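Local structure of substrate-binding protein (Synechococcus sp., 6WPN) at residues N91-A96 / P386-L391; F200-V205 / R379-A384. The protein probably binds a sugar or oligosaccharide in the periplasm as the substrate-binding component of a transport system. One frame throughout, in Å; residues are numbered along the deposited sequence.

Interaction 1. Residues N91-A96 / P386-L391; sequences NPPFAA and PGVKRL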
loop_
_atom_site.group_PDB
_atom_site.type_symbol
_atom_site.label_atom_id
_atom_site.label_comp_id
_atom_site.label_asym_id
_atom_site.label_seq_id
_atom_site.Cartn_x
_atom_site.Cartn_y
_atom_site.Cartn_z
ATOM N N ASN A 91 -7.581 -5.615 1.340
ATOM C CA ASN A 91 -6.173 -5.631 1.697
ATOM C C ASN A 91 -6.030 -6.336 3.042
ATOM O O ASN A 91 -7.013 -6.476 3.779
ATOM C CB ASN A 91 -5.582 -4.213 1.767
ATOM C CG ASN A 91 -6.111 -3.409 2.928
ATOM O OD1 ASN A 91 -7.232 -3.612 3.382
ATOM N ND2 ASN A 91 -5.295 -2.483 3.422
ATOM N N PRO A 92 -4.836 -6.827 3.375
ATOM C CA PRO A 92 -4.671 -7.655 4.586
ATOM C C PRO A 92 -5.246 -7.005 5.838
ATOM O O PRO A 92 -5.916 -7.698 6.619
ATOM C CB PRO A 92 -3.144 -7.848 4.688
ATOM C CG PRO A 92 -2.537 -7.048 3.552
ATOM C CD PRO A 92 -3.622 -6.850 2.545
ATOM N N PRO A 93 -5.008 -5.706 6.099
ATOM C CA PRO A 93 -5.601 -5.123 7.322
ATOM C C PRO A 93 -7.118 -5.190 7.362
ATOM O O PRO A 93 -7.689 -5.692 8.339
ATOM C CB PRO A 93 -5.099 -3.674 7.292
ATOM C CG PRO A 93 -3.863 -3.725 6.508
ATOM C CD PRO A 93 -4.141 -4.719 5.429
ATOM N N PHE A 94 -7.795 -4.694 6.323
ATOM C CA PHE A 94 -9.255 -4.699 6.333
ATOM C C PHE A 94 -9.819 -6.112 6.273
ATOM O O PHE A 94 -10.883 -6.376 6.844
ATOM C CB PHE A 94 -9.801 -3.849 5.190
ATOM C CG PHE A 94 -11.286 -3.651 5.251
ATOM C CD1 PHE A 94 -12.077 -3.895 4.144
ATOM C CD2 PHE A 94 -11.893 -3.227 6.422
ATOM C CE1 PHE A 94 -13.448 -3.716 4.199
ATOM C CE2 PHE A 94 -13.263 -3.051 6.486
ATOM C CZ PHE A 94 -14.040 -3.295 5.371
ATOM N N ALA A 95 -9.129 -7.028 5.592
ATOM C CA ALA A 95 -9.608 -8.405 5.519
ATOM C C ALA A 95 -9.616 -9.062 6.893
ATOM O O ALA A 95 -10.476 -9.904 7.172
ATOM C CB ALA A 95 -8.749 -9.210 4.545
ATOM N N ALA A 96 -8.664 -8.701 7.756
ATOM C CA ALA A 96 -8.618 -9.273 9.098
ATOM C C ALA A 96 -9.771 -8.772 9.959
ATOM O O ALA A 96 -10.358 -9.544 10.725
ATOM C CB ALA A 96 -7.277 -8.955 9.760
ATOM N N PRO A 386 -6.927 -7.367 13.405
ATOM C CA PRO A 386 -8.132 -6.537 13.538
ATOM C C PRO A 386 -7.862 -5.218 14.253
ATOM O O PRO A 386 -7.096 -5.156 15.216
ATOM C CB PRO A 386 -9.088 -7.427 14.345
ATOM C CG PRO A 386 -8.627 -8.807 14.070
ATOM C CD PRO A 386 -7.134 -8.710 13.975
ATOM N N GLY A 387 -8.506 -4.157 13.775
ATOM C CA GLY A 387 -8.401 -2.871 14.440
ATOM C C GLY A 387 -7.109 -2.106 14.251
ATOM O O GLY A 387 -6.774 -1.272 15.100
ATOM N N VAL A 388 -6.365 -2.363 13.172
ATOM C CA VAL A 388 -5.091 -1.677 12.971
ATOM C C VAL A 388 -5.307 -0.234 12.531
ATOM O O VAL A 388 -4.448 0.626 12.761
ATOM C CB VAL A 388 -4.217 -2.445 11.960
ATOM C CG1 VAL A 388 -4.730 -2.244 10.549
ATOM C CG2 VAL A 388 -2.764 -2.007 12.069
ATOM N N LYS A 389 -6.443 0.063 11.900
ATOM C CA LYS A 389 -6.723 1.442 11.520
ATOM C C LYS A 389 -7.142 2.287 12.714
ATOM O O LYS A 389 -6.863 3.491 12.740
ATOM C CB LYS A 389 -7.784 1.480 10.420
ATOM C CG LYS A 389 -7.234 1.092 9.049
ATOM C CD LYS A 389 -6.166 2.083 8.585
ATOM C CE LYS A 389 -5.503 1.649 7.285
ATOM N NZ LYS A 389 -4.687 0.413 7.455
ATOM N N ARG A 390 -7.798 1.683 13.706
ATOM C CA ARG A 390 -8.019 2.382 14.968
ATOM C C ARG A 390 -6.685 2.727 15.619
ATOM O O ARG A 390 -6.492 3.841 16.120
ATOM C CB ARG A 390 -8.837 1.499 15.911
ATOM C CG ARG A 390 -9.127 2.107 17.276
ATOM C CD ARG A 390 -10.166 3.208 17.194
ATOM N NE ARG A 390 -11.435 2.651 16.723
ATOM C CZ ARG A 390 -12.551 3.349 16.545
ATOM N NH1 ARG A 390 -12.571 4.650 16.805
ATOM N NH2 ARG A 390 -13.650 2.740 16.116
ATOM N N LEU A 391 -5.751 1.773 15.609
ATOM C CA LEU A 391 -4.419 2.001 16.158
ATOM C C LEU A 391 -3.674 3.077 15.378
ATOM O O LEU A 391 -3.044 3.960 15.971
ATOM C CB LEU A 391 -3.635 0.690 16.150
ATOM C CG LEU A 391 -2.177 0.739 16.601
ATOM C CD1 LEU A 391 -2.108 1.023 18.091
ATOM C CD2 LEU A 391 -1.457 -0.557 16.254
#
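The Pro386 ring lies with one face over Ala96: Ala96 O approaches Pro386 CG at 3.8 Å and Ala96 CB reaches Pro386 CD at 4.2 Å, both from the same side and nearly perpendicular to the ring. Arg427 and Trp428 also touch this proline. The Pro93 ring is used differently, since its partners meet it around the rim at CB and neither is stacked on a face. Val388 CG1 packs there, 3.6 Å from Pro93 CB. The first torsion of Val388 (chi1 75°) explains this, setting CG1 between its own backbone N and carbonyl carbon and so pointing it at Pro93. Lys389 supplies the second neighbour: its chain folds at chi2 and again at chi4, which brings NZ to 4.1 Å from Pro93 CB.

What meets here is the first turn of helix 92-99, which follows strand 87-90 in the parallel beta-alpha part of a solute-binding protein fold, and the start of helix 388-403 near the C terminus. Each helix begins at the contact. Asn91 is the N-cap of the first, its OD1 accepting from Phe94 N at 3.2 Å with an N-H...O angle of 151°; the donor stands above the amide carbonyl plane, 49° out of it. Gly387, with positive phi, holds the N-cap position of the second, and its N is hydrogen-bonded to Asn97 OD1, so a polar link from the residue directly after Ala96 accompanies the apolar contacts. No hydrogen bond joins 91-96 directly to 386-391, and beyond the contact Leu391 packs on Trp420 of helix 409-427.

Interaction 2. Residues F200-V205 / R379-A384; sequences FVQMGV and RVLVPA
Val201 and Gln202, on the last turn of helix 195-202, receive Leu381 from the loop that follows strand 378-379. The apolar contacts come first. Leu381 CD1 lies 3.6 Å from Gln202 CG, and the two side chains cross at about a right angle. The same methyl stands 3.9 Å from Gln202 NE2, obliquely above the amide plane and displaced to the CG and NE2 side of the group. Val201 CG1 adds a looser approach to Leu381 CB at 4.2 Å.

A second kind is methyl against carbonyl: both branches of Val201 face the backbone oxygen of Leu381, CG1 and CG2 each 3.8 Å from that Leu381 O. With CG1 anti to the backbone N (chi1 -179°), the pair of methyls is spread toward the loop.

The polar groups are bonded elsewhere. Gln202 OE1 is hydrogen-bonded to Trp165 NE1 and Gln202 NE2 to Thr294 O, which together fix the rotation of the amide beneath the leucine methyl, while Leu381 N is held by Asn296 OD1. Within the helix end, Val205 N bonds to Phe200 O at 3.0 Å and Gly204 N to Val201 O at 3.1 Å; with Gly204 as the C-prime residue at positive phi, this is a Schellman motif, and it turns the chain away just after the two contact residues.

No hydrogen bond or charge pair spans 200-205 and 379-384. Their fit rests mainly on weakly directional van der Waals contacts, the methyls against Leu381 O perhaps adding slight electrostatics, while hydrogen bonds to Trp165, Thr294 and Asn296 hold Gln202 and Leu381 in place.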
loop_
_atom_site.group_PDB
_atom_site.type_symbol
_atom_site.label_atom_id
_atom_site.label_comp_id
_atom_site.label_asym_id
_atom_site.label_seq_id
_atom_site.Cartn_x
_atom_site.Cartn_y
_atom_site.Cartn_z
ATOM N N PHE A 200 7.360 3.032 11.299
ATOM C CA PHE A 200 7.504 2.532 12.661
ATOM C C PHE A 200 7.959 1.082 12.649
ATOM O O PHE A 200 8.908 0.707 13.347
ATOM C CB PHE A 200 6.182 2.679 13.427
ATOM C CG PHE A 200 5.935 4.066 13.970
ATOM C CD1 PHE A 200 5.539 5.096 13.138
ATOM C CD2 PHE A 200 6.087 4.333 15.317
ATOM C CE1 PHE A 200 5.312 6.369 13.633
ATOM C CE2 PHE A 200 5.861 5.607 15.817
ATOM C CZ PHE A 200 5.472 6.623 14.969
ATOM N N VAL A 201 7.300 0.249 11.841
ATOM C CA VAL A 201 7.681 -1.157 11.766
ATOM C C VAL A 201 9.096 -1.298 11.212
ATOM O O VAL A 201 9.874 -2.137 11.677
ATOM C CB VAL A 201 6.659 -1.945 10.927
ATOM C CG1 VAL A 201 7.039 -3.418 10.877
ATOM C CG2 VAL A 201 5.259 -1.762 11.489
ATOM N N GLN A 202 9.455 -0.475 10.217
ATOM C CA GLN A 202 10.807 -0.540 9.661
ATOM C C GLN A 202 11.849 -0.056 10.658
ATOM O O GLN A 202 13.011 -0.476 10.591
ATOM C CB GLN A 202 10.908 0.274 8.371
ATOM C CG GLN A 202 10.244 -0.372 7.173
ATOM C CD GLN A 202 10.251 0.524 5.949
ATOM O OE1 GLN A 202 10.064 1.735 6.051
ATOM N NE2 GLN A 202 10.487 -0.068 4.784
HETATM N N MSE A 203 11.397 0.746 11.608
HETATM C CA MSE A 203 12.296 1.297 12.641
HETATM C C MSE A 203 12.409 0.340 13.828
HETATM O O MSE A 203 12.948 0.742 14.842
HETATM C CB MSE A 203 11.831 2.687 13.037
HETATM C CG MSE A 203 12.008 3.658 11.940
HETATM SE SE MSE A 203 11.321 5.343 12.482
HETATM C CE MSE A 203 12.637 5.889 13.748
ATOM N N GLY A 204 11.932 -0.887 13.678
ATOM C CA GLY A 204 12.010 -1.873 14.738
ATOM C C GLY A 204 10.939 -1.778 15.803
ATOM O O GLY A 204 11.050 -2.457 16.831
ATOM N N VAL A 205 9.911 -0.964 15.595
ATOM C CA VAL A 205 8.858 -0.793 16.592
ATOM C C VAL A 205 7.893 -1.969 16.526
ATOM O O VAL A 205 7.466 -2.382 15.441
ATOM C CB VAL A 205 8.118 0.536 16.379
ATOM C CG1 VAL A 205 6.975 0.684 17.383
ATOM C CG2 VAL A 205 9.088 1.705 16.475
ATOM N N ARG A 379 8.311 -7.394 2.348
ATOM C CA ARG A 379 7.317 -8.103 3.137
ATOM C C ARG A 379 6.140 -7.171 3.390
ATOM O O ARG A 379 6.204 -5.966 3.128
ATOM C CB ARG A 379 7.896 -8.584 4.476
ATOM C CG ARG A 379 8.500 -9.993 4.491
ATOM C CD ARG A 379 9.749 -10.091 3.621
ATOM N NE ARG A 379 10.493 -11.336 3.822
ATOM C CZ ARG A 379 11.650 -11.407 4.480
ATOM N NH1 ARG A 379 12.190 -10.307 4.994
ATOM N NH2 ARG A 379 12.271 -12.573 4.625
ATOM N N VAL A 380 5.058 -7.733 3.908
ATOM C CA VAL A 380 3.904 -6.942 4.314
ATOM C C VAL A 380 4.200 -6.501 5.742
ATOM O O VAL A 380 4.450 -7.338 6.616
ATOM C CB VAL A 380 2.603 -7.752 4.238
ATOM C CG1 VAL A 380 1.484 -7.029 4.966
ATOM C CG2 VAL A 380 2.221 -8.007 2.792
ATOM N N LEU A 381 4.164 -5.192 5.983
ATOM C CA LEU A 381 4.652 -4.661 7.250
ATOM C C LEU A 381 3.553 -4.339 8.253
ATOM O O LEU A 381 3.723 -4.617 9.446
ATOM C CB LEU A 381 5.488 -3.401 6.998
ATOM C CG LEU A 381 6.747 -3.565 6.143
ATOM C CD1 LEU A 381 7.448 -2.230 5.966
ATOM C CD2 LEU A 381 7.687 -4.586 6.762
ATOM N N VAL A 382 2.437 -3.763 7.820
ATOM C CA VAL A 382 1.310 -3.595 8.734
ATOM C C VAL A 382 0.775 -4.988 9.057
ATOM O O VAL A 382 0.349 -5.716 8.148
ATOM C CB VAL A 382 0.235 -2.663 8.145
ATOM C CG1 VAL A 382 0.795 -1.260 7.993
ATOM C CG2 VAL A 382 -0.266 -3.165 6.797
ATOM N N PRO A 383 0.821 -5.423 10.315
ATOM C CA PRO A 383 0.355 -6.779 10.633
ATOM C C PRO A 383 -1.132 -6.920 10.337
ATOM O O PRO A 383 -1.948 -6.104 10.770
ATOM C CB PRO A 383 0.662 -6.921 12.129
ATOM C CG PRO A 383 0.728 -5.521 12.641
ATOM C CD PRO A 383 1.279 -4.696 11.512
ATOM N N ALA A 384 -1.475 -7.953 9.569
ATOM C CA ALA A 384 -2.861 -8.190 9.184
ATOM C C ALA A 384 -3.687 -8.599 10.394
ATOM O O ALA A 384 -4.048 -9.771 10.541
ATOM C CB ALA A 384 -2.939 -9.264 8.099
#

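How the interactions relate
From the N terminus, the chain passes strand 87-90 and enters 91-96, the opening of a long loop that closes only at 386-391. Inside it, 200-205 ends helix 195-202, and interaction 2 closes a shorter loop when the chain returns at 379-384. Interaction 2 is thus nested within interaction 1, and the two do not cross. Their centres are 13 Å apart, yet they touch, because 379-384 runs past helix 92-99: Val382 CG2 lies 3.7 Å from Pro93 CG, and Ala384 O lies 3.4 Å from Ala96 CB. This loop packs between helices 195-202 and 92-99, then leads through Thr385 into helix 388-403.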